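PDB 3EBR: ChrR-like cupin domain-containing protein from Ralstonia eutropha JMP134, which is of unknown function but adopts the cupin fold and resembles the cupin domain of the ChrR family. Local coordinates for residues Ala23-Asp28 against Ala129-Lys134; Trp19-Pro24 against Leu141-Ala146. All blocks are in the same frame, centred on the assembly; numbering follows the deposited sequence.

Interaction 1: Ala23-Asp28 against Ala129-Lys134; sequences APYSND and AVENWK
Tyr-25 reaches out of the loop between strands 20-21 and 30-37 and lays the far end of its ring beside Ala-129 and Glu-131, on one side of strand 127-131. The apolar part is small. The methyl CB of Ala-129 sits 3.6 Å from Tyr-25 OH and 4.1 Å from Tyr-25 CZ, approaching the ring obliquely.

The polar part is a ring edge meeting a carboxylate. Glu-131 OE2 lies close to the plane of the ring, 3.5 Å from Tyr-25 CE2, and the two flat groups are nearly perpendicular, their planes 83° apart. A carboxylate oxygen facing the C-H at CE2, instead of the pi cloud, is probably mildly attractive. Glu-131 gets there by a bend at CB-CG (chi2 -64°), which folds the chain so that the carboxylate approaches Tyr-25. OE2 also has a hydrogen-bond partner outside the two segments; OE1 is hydrogen-bonded to Thr-135 OG1 and salt-bridged to Arg-139 NH1, both on helix 133-146, which should restrain the carboxylate.

Within the loop, Pro-24, which follows a cis peptide bond, places its CD over one face of the Tyr-25 ring, offset toward the rim. A diethylene glycol molecule, probably from the crystallisation liquor, also lies by this side chain.

Backbone bonds from Ala-129 to Tyr-120 and from Glu-131 to Leu-118 hold the strand in its sheet, and Asn-132 N-caps the helix that follows. The contact thus sets a connecting loop of one sheet against an outermost strand, within this chain, of the other, joining the two antiparallel sheets of a cupin fold.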
loop_
_atom_site.group_PDB
_atom_site.type_symbol
_atom_site.label_atom_id
_atom_site.label_comp_id
_atom_site.label_asym_id
_atom_site.label_seq_id
_atom_site.Cartn_x
_atom_site.Cartn_y
_atom_site.Cartn_z
ATOM N N ALA A 23 26.993 -7.421 -1.841
ATOM C CA ALA A 23 28.186 -6.756 -1.332
ATOM C C ALA A 23 27.827 -5.598 -0.409
ATOM O O ALA A 23 26.812 -4.945 -0.635
ATOM C CB ALA A 23 29.027 -6.246 -2.485
ATOM N N PRO A 24 28.677 -5.289 0.596
ATOM C CA PRO A 24 29.960 -5.888 0.975
ATOM C C PRO A 24 29.856 -7.015 2.028
ATOM O O PRO A 24 30.887 -7.431 2.564
ATOM C CB PRO A 24 30.705 -4.675 1.549
ATOM C CG PRO A 24 29.633 -3.913 2.266
ATOM C CD PRO A 24 28.331 -4.195 1.532
ATOM N N TYR A 25 28.664 -7.574 2.241
ATOM C CA TYR A 25 28.451 -8.589 3.278
ATOM C C TYR A 25 28.730 -10.009 2.843
ATOM O O TYR A 25 29.359 -10.751 3.595
ATOM C CB TYR A 25 27.010 -8.535 3.790
ATOM C CG TYR A 25 26.571 -7.153 4.211
ATOM C CD1 TYR A 25 27.119 -6.534 5.346
ATOM C CD2 TYR A 25 25.582 -6.473 3.497
ATOM C CE1 TYR A 25 26.700 -5.254 5.738
ATOM C CE2 TYR A 25 25.165 -5.211 3.880
ATOM C CZ TYR A 25 25.721 -4.602 4.997
ATOM O OH TYR A 25 25.275 -3.351 5.351
ATOM N N SER A 26 28.244 -10.386 1.659
ATOM C CA SER A 26 28.406 -11.744 1.127
ATOM C C SER A 26 28.613 -11.799 -0.387
ATOM O O SER A 26 28.028 -11.027 -1.146
ATOM C CB SER A 26 27.182 -12.588 1.489
ATOM O OG SER A 26 27.254 -13.891 0.926
ATOM N N ASN A 27 29.442 -12.754 -0.790
ATOM C CA ASN A 27 29.787 -13.024 -2.164
ATOM C C ASN A 27 28.981 -14.242 -2.696
ATOM O O ASN A 27 28.821 -14.384 -3.906
ATOM C CB ASN A 27 31.301 -13.243 -2.214
ATOM C CG ASN A 27 31.905 -12.941 -3.560
ATOM O OD1 ASN A 27 31.356 -13.262 -4.612
ATOM N ND2 ASN A 27 33.069 -12.307 -3.527
ATOM N N ASP A 28 28.460 -15.096 -1.800
ATOM C CA ASP A 28 27.657 -16.274 -2.171
ATOM C C ASP A 28 26.186 -15.962 -2.377
ATOM O O ASP A 28 25.557 -16.580 -3.231
ATOM C CB ASP A 28 27.768 -17.376 -1.118
ATOM C CG ASP A 28 29.164 -17.927 -0.999
ATOM O OD1 ASP A 28 30.141 -17.232 -1.360
ATOM O OD2 ASP A 28 29.279 -19.070 -0.520
ATOM N N ALA A 129 23.275 -3.439 10.787
ATOM C CA ALA A 129 23.149 -3.037 9.388
ATOM C C ALA A 129 21.703 -2.779 9.035
ATOM O O ALA A 129 20.804 -3.333 9.666
ATOM C CB ALA A 129 23.707 -4.119 8.483
ATOM N N VAL A 130 21.498 -1.921 8.035
ATOM C CA VAL A 130 20.180 -1.568 7.535
ATOM C C VAL A 130 20.194 -1.666 6.017
ATOM O O VAL A 130 21.131 -1.172 5.393
ATOM C CB VAL A 130 19.760 -0.146 7.914
ATOM C CG1 VAL A 130 18.369 0.141 7.370
ATOM C CG2 VAL A 130 19.773 0.030 9.412
ATOM N N GLU A 131 19.203 -2.354 5.449
ATOM C CA GLU A 131 19.031 -2.467 4.003
ATOM C C GLU A 131 17.700 -1.843 3.661
ATOM O O GLU A 131 16.686 -2.170 4.282
ATOM C CB GLU A 131 19.100 -3.901 3.487
ATOM C CG GLU A 131 20.514 -4.427 3.394
ATOM C CD GLU A 131 21.344 -3.675 2.387
ATOM O OE1 GLU A 131 20.867 -3.509 1.247
ATOM O OE2 GLU A 131 22.467 -3.250 2.751
ATOM N N ASN A 132 17.728 -0.956 2.668
ATOM C CA ASN A 132 16.565 -0.238 2.217
ATOM C C ASN A 132 16.691 0.042 0.737
ATOM O O ASN A 132 17.625 -0.456 0.104
ATOM C CB ASN A 132 16.418 1.027 3.080
ATOM C CG ASN A 132 17.635 1.938 3.058
ATOM O OD1 ASN A 132 18.482 1.902 2.164
ATOM N ND2 ASN A 132 17.711 2.784 4.068
ATOM N N TRP A 133 15.770 0.831 0.191
ATOM C CA TRP A 133 15.812 1.182 -1.226
ATOM C C TRP A 133 17.099 1.945 -1.596
ATOM O O TRP A 133 17.572 1.806 -2.722
ATOM C CB TRP A 133 14.563 1.995 -1.656
ATOM C CG TRP A 133 14.519 3.418 -1.225
ATOM C CD1 TRP A 133 13.884 3.932 -0.139
ATOM C CD2 TRP A 133 15.135 4.523 -1.895
ATOM N NE1 TRP A 133 14.070 5.290 -0.083
ATOM C CE2 TRP A 133 14.835 5.682 -1.150
ATOM C CE3 TRP A 133 15.917 4.644 -3.055
ATOM C CZ2 TRP A 133 15.297 6.954 -1.521
ATOM C CZ3 TRP A 133 16.388 5.905 -3.422
ATOM C CH2 TRP A 133 16.070 7.046 -2.662
ATOM N N LYS A 134 17.611 2.780 -0.673
ATOM C CA LYS A 134 18.830 3.564 -0.900
ATOM C C LYS A 134 20.047 2.651 -1.020
ATOM O O LYS A 134 20.826 2.801 -1.959
ATOM C CB LYS A 134 19.056 4.613 0.200
ATOM C CG LYS A 134 17.994 5.691 0.271
ATOM C CD LYS A 134 18.294 6.735 1.335
ATOM C CE LYS A 134 17.358 7.937 1.192
ATOM N NZ LYS A 134 17.627 8.982 2.222
#

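Interaction 2: Trp19-Pro24 against Leu141-Ala146; sequences WMPFAP and LNYCKA
Met-20, modelled as selenomethionine, lies alongside Tyr-143 of helix 133-146, the two side chains running past each other in opposite directions. Its CB stands over one face of the ring, 3.9 Å from the Tyr-143 centroid and 22° off the ring normal, as a CH-pi contact. It is offset toward the rim, with Tyr-143 CD2 3.6 Å from this CB. A chi1 of 59° sets CG between the backbone N and the carbonyl carbon, and the chain then extends through CG.

SE comes next, drifting from the ring toward the root of the tyrosine: it lies 4.9 Å from the Tyr-143 centroid, approaching obliquely, and 4.0 Å from Tyr-143 CB. This is a Met-aromatic contact, made with selenium. The chain bends at its last torsion, but the placement of CE beside the tyrosine CB is doubtful.

Pro-21 crosses the tyrosine at about a right angle, its CD 4.2 Å from Tyr-143 CE2. Beyond CE2, at the hydroxyl, lies the backbone carbonyl of Trp-19, whose O is 3.4 Å from Tyr-143 OH.

Pro-18 and Ile-149 also touch the tyrosine, while His-147, just past the end of the helix, stacks its ring on the tyrosine's. Met-20 in turn packs on Val-31 and Tyr-33 of the neighbouring strand 30-37 and pairs its backbone with Val-31. Between strand 20-21 and the C-terminal helix the contact is thus largely apolar, probably held by dispersion and weak pi interactions, with a polarisable selenium beside the aromatic ring.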
loop_
_atom_site.group_PDB
_atom_site.type_symbol
_atom_site.label_atom_id
_atom_site.label_comp_id
_atom_site.label_asym_id
_atom_site.label_seq_id
_atom_site.Cartn_x
_atom_site.Cartn_y
_atom_site.Cartn_z
ATOM N N TRP A 19 22.570 -10.299 -12.160
ATOM C CA TRP A 19 22.666 -11.020 -10.902
ATOM C C TRP A 19 23.904 -10.399 -10.319
ATOM O O TRP A 19 24.876 -10.201 -11.051
ATOM C CB TRP A 19 22.898 -12.522 -11.023
ATOM C CG TRP A 19 21.707 -13.361 -11.219
ATOM C CD1 TRP A 19 21.297 -13.965 -12.362
ATOM C CD2 TRP A 19 20.773 -13.734 -10.200
ATOM N NE1 TRP A 19 20.156 -14.700 -12.125
ATOM C CE2 TRP A 19 19.812 -14.576 -10.802
ATOM C CE3 TRP A 19 20.657 -13.437 -8.829
ATOM C CZ2 TRP A 19 18.724 -15.112 -10.086
ATOM C CZ3 TRP A 19 19.582 -13.974 -8.111
ATOM C CH2 TRP A 19 18.629 -14.807 -8.743
HETATM N N MSE A 20 23.895 -10.100 -9.029
HETATM C CA MSE A 20 25.051 -9.484 -8.387
HETATM C C MSE A 20 25.201 -9.933 -6.940
HETATM O O MSE A 20 24.197 -10.184 -6.285
HETATM C CB MSE A 20 24.929 -7.965 -8.462
HETATM C CG MSE A 20 23.673 -7.359 -7.791
HETATM SE SE MSE A 20 23.561 -5.436 -7.994
HETATM C CE MSE A 20 25.037 -5.120 -7.325
ATOM N N PRO A 21 26.447 -10.004 -6.436
ATOM C CA PRO A 21 26.656 -10.429 -5.056
ATOM C C PRO A 21 26.120 -9.385 -4.095
ATOM O O PRO A 21 26.164 -8.187 -4.406
ATOM C CB PRO A 21 28.175 -10.541 -4.939
ATOM C CG PRO A 21 28.710 -9.747 -6.041
ATOM C CD PRO A 21 27.718 -9.672 -7.107
ATOM N N PHE A 22 25.656 -9.831 -2.927
ATOM C CA PHE A 22 25.082 -8.948 -1.916
ATOM C C PHE A 22 26.268 -8.307 -1.145
ATOM O O PHE A 22 26.501 -8.584 0.036
ATOM C CB PHE A 22 24.087 -9.741 -1.039
ATOM C CG PHE A 22 22.999 -8.892 -0.418
ATOM C CD1 PHE A 22 23.237 -8.123 0.713
ATOM C CD2 PHE A 22 21.713 -8.888 -0.968
ATOM C CE1 PHE A 22 22.218 -7.342 1.276
ATOM C CE2 PHE A 22 20.692 -8.123 -0.410
ATOM C CZ PHE A 22 20.947 -7.344 0.713
ATOM N N ALA A 23 26.993 -7.421 -1.841
ATOM C CA ALA A 23 28.186 -6.756 -1.332
ATOM C C ALA A 23 27.827 -5.598 -0.409
ATOM O O ALA A 23 26.812 -4.945 -0.635
ATOM C CB ALA A 23 29.027 -6.246 -2.485
ATOM N N PRO A 24 28.677 -5.289 0.596
ATOM C CA PRO A 24 29.960 -5.888 0.975
ATOM C C PRO A 24 29.856 -7.015 2.028
ATOM O O PRO A 24 30.887 -7.431 2.564
ATOM C CB PRO A 24 30.705 -4.675 1.549
ATOM C CG PRO A 24 29.633 -3.913 2.266
ATOM C CD PRO A 24 28.331 -4.195 1.532
ATOM N N LEU A 141 23.581 0.562 -8.709
ATOM C CA LEU A 141 24.370 1.565 -9.447
ATOM C C LEU A 141 25.896 1.360 -9.305
ATOM O O LEU A 141 26.614 1.642 -10.263
ATOM C CB LEU A 141 23.966 2.993 -9.042
ATOM C CG LEU A 141 22.529 3.445 -9.350
ATOM C CD1 LEU A 141 22.258 4.795 -8.711
ATOM C CD2 LEU A 141 22.258 3.494 -10.851
ATOM N N ASN A 142 26.388 0.910 -8.140
ATOM C CA ASN A 142 27.843 0.639 -7.938
ATOM C C ASN A 142 28.354 -0.528 -8.805
ATOM O O ASN A 142 29.464 -0.450 -9.329
ATOM C CB ASN A 142 28.222 0.383 -6.455
ATOM C CG ASN A 142 28.183 1.651 -5.569
ATOM O OD1 ASN A 142 28.334 2.782 -6.037
ATOM N ND2 ASN A 142 27.988 1.438 -4.270
ATOM N N TYR A 143 27.559 -1.597 -8.927
ATOM C CA TYR A 143 27.907 -2.761 -9.771
ATOM C C TYR A 143 27.885 -2.384 -11.239
ATOM O O TYR A 143 28.768 -2.809 -11.989
ATOM C CB TYR A 143 26.951 -3.922 -9.516
ATOM C CG TYR A 143 27.113 -5.181 -10.360
ATOM C CD1 TYR A 143 26.529 -5.289 -11.630
ATOM C CD2 TYR A 143 27.790 -6.294 -9.865
ATOM C CE1 TYR A 143 26.670 -6.449 -12.403
ATOM C CE2 TYR A 143 27.931 -7.463 -10.630
ATOM C CZ TYR A 143 27.371 -7.530 -11.897
ATOM O OH TYR A 143 27.508 -8.674 -12.648
ATOM N N CYS A 144 26.841 -1.657 -11.648
ATOM C CA CYS A 144 26.708 -1.181 -13.032
ATOM C C CYS A 144 27.884 -0.299 -13.439
ATOM O O CYS A 144 28.449 -0.521 -14.503
ATOM C CB CYS A 144 25.382 -0.426 -13.251
ATOM S SG CYS A 144 23.910 -1.483 -13.270
ATOM N N LYS A 145 28.236 0.675 -12.589
ATOM C CA LYS A 145 29.371 1.592 -12.843
ATOM C C LYS A 145 30.721 0.872 -12.791
ATOM O O LYS A 145 31.638 1.279 -13.499
ATOM C CB LYS A 145 29.383 2.770 -11.862
ATOM N N ALA A 146 30.847 -0.148 -11.929
ATOM C CA ALA A 146 32.067 -0.969 -11.819
ATOM C C ALA A 146 32.312 -1.720 -13.133
ATOM O O ALA A 146 33.450 -1.788 -13.595
ATOM C CB ALA A 146 31.972 -1.942 -10.656
#

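From the N terminus the chain reaches 19-24, which overlaps 23-28 at Ala-23 and Pro-24, so both contacts start from one continuous stretch. Interaction 1 closes the inner loop, of 100 intervening residues that include most strands of both sheets, and returns on strand 127-131. Interaction 2 closes the outer one, 116 residues, on the later turns of helix 133-146; interaction 1 is nested inside it. Their centres are about 10 Å apart, and Phe-22 CZ packs against Glu-131 OE1 between them. Arg-139 of the helix links the two, hydrogen-bonding Ala-23 O and salt-bridging Glu-131. Together they tie strand 20-21 of the six-stranded sheet to the five-stranded sheet and the C-terminal helix.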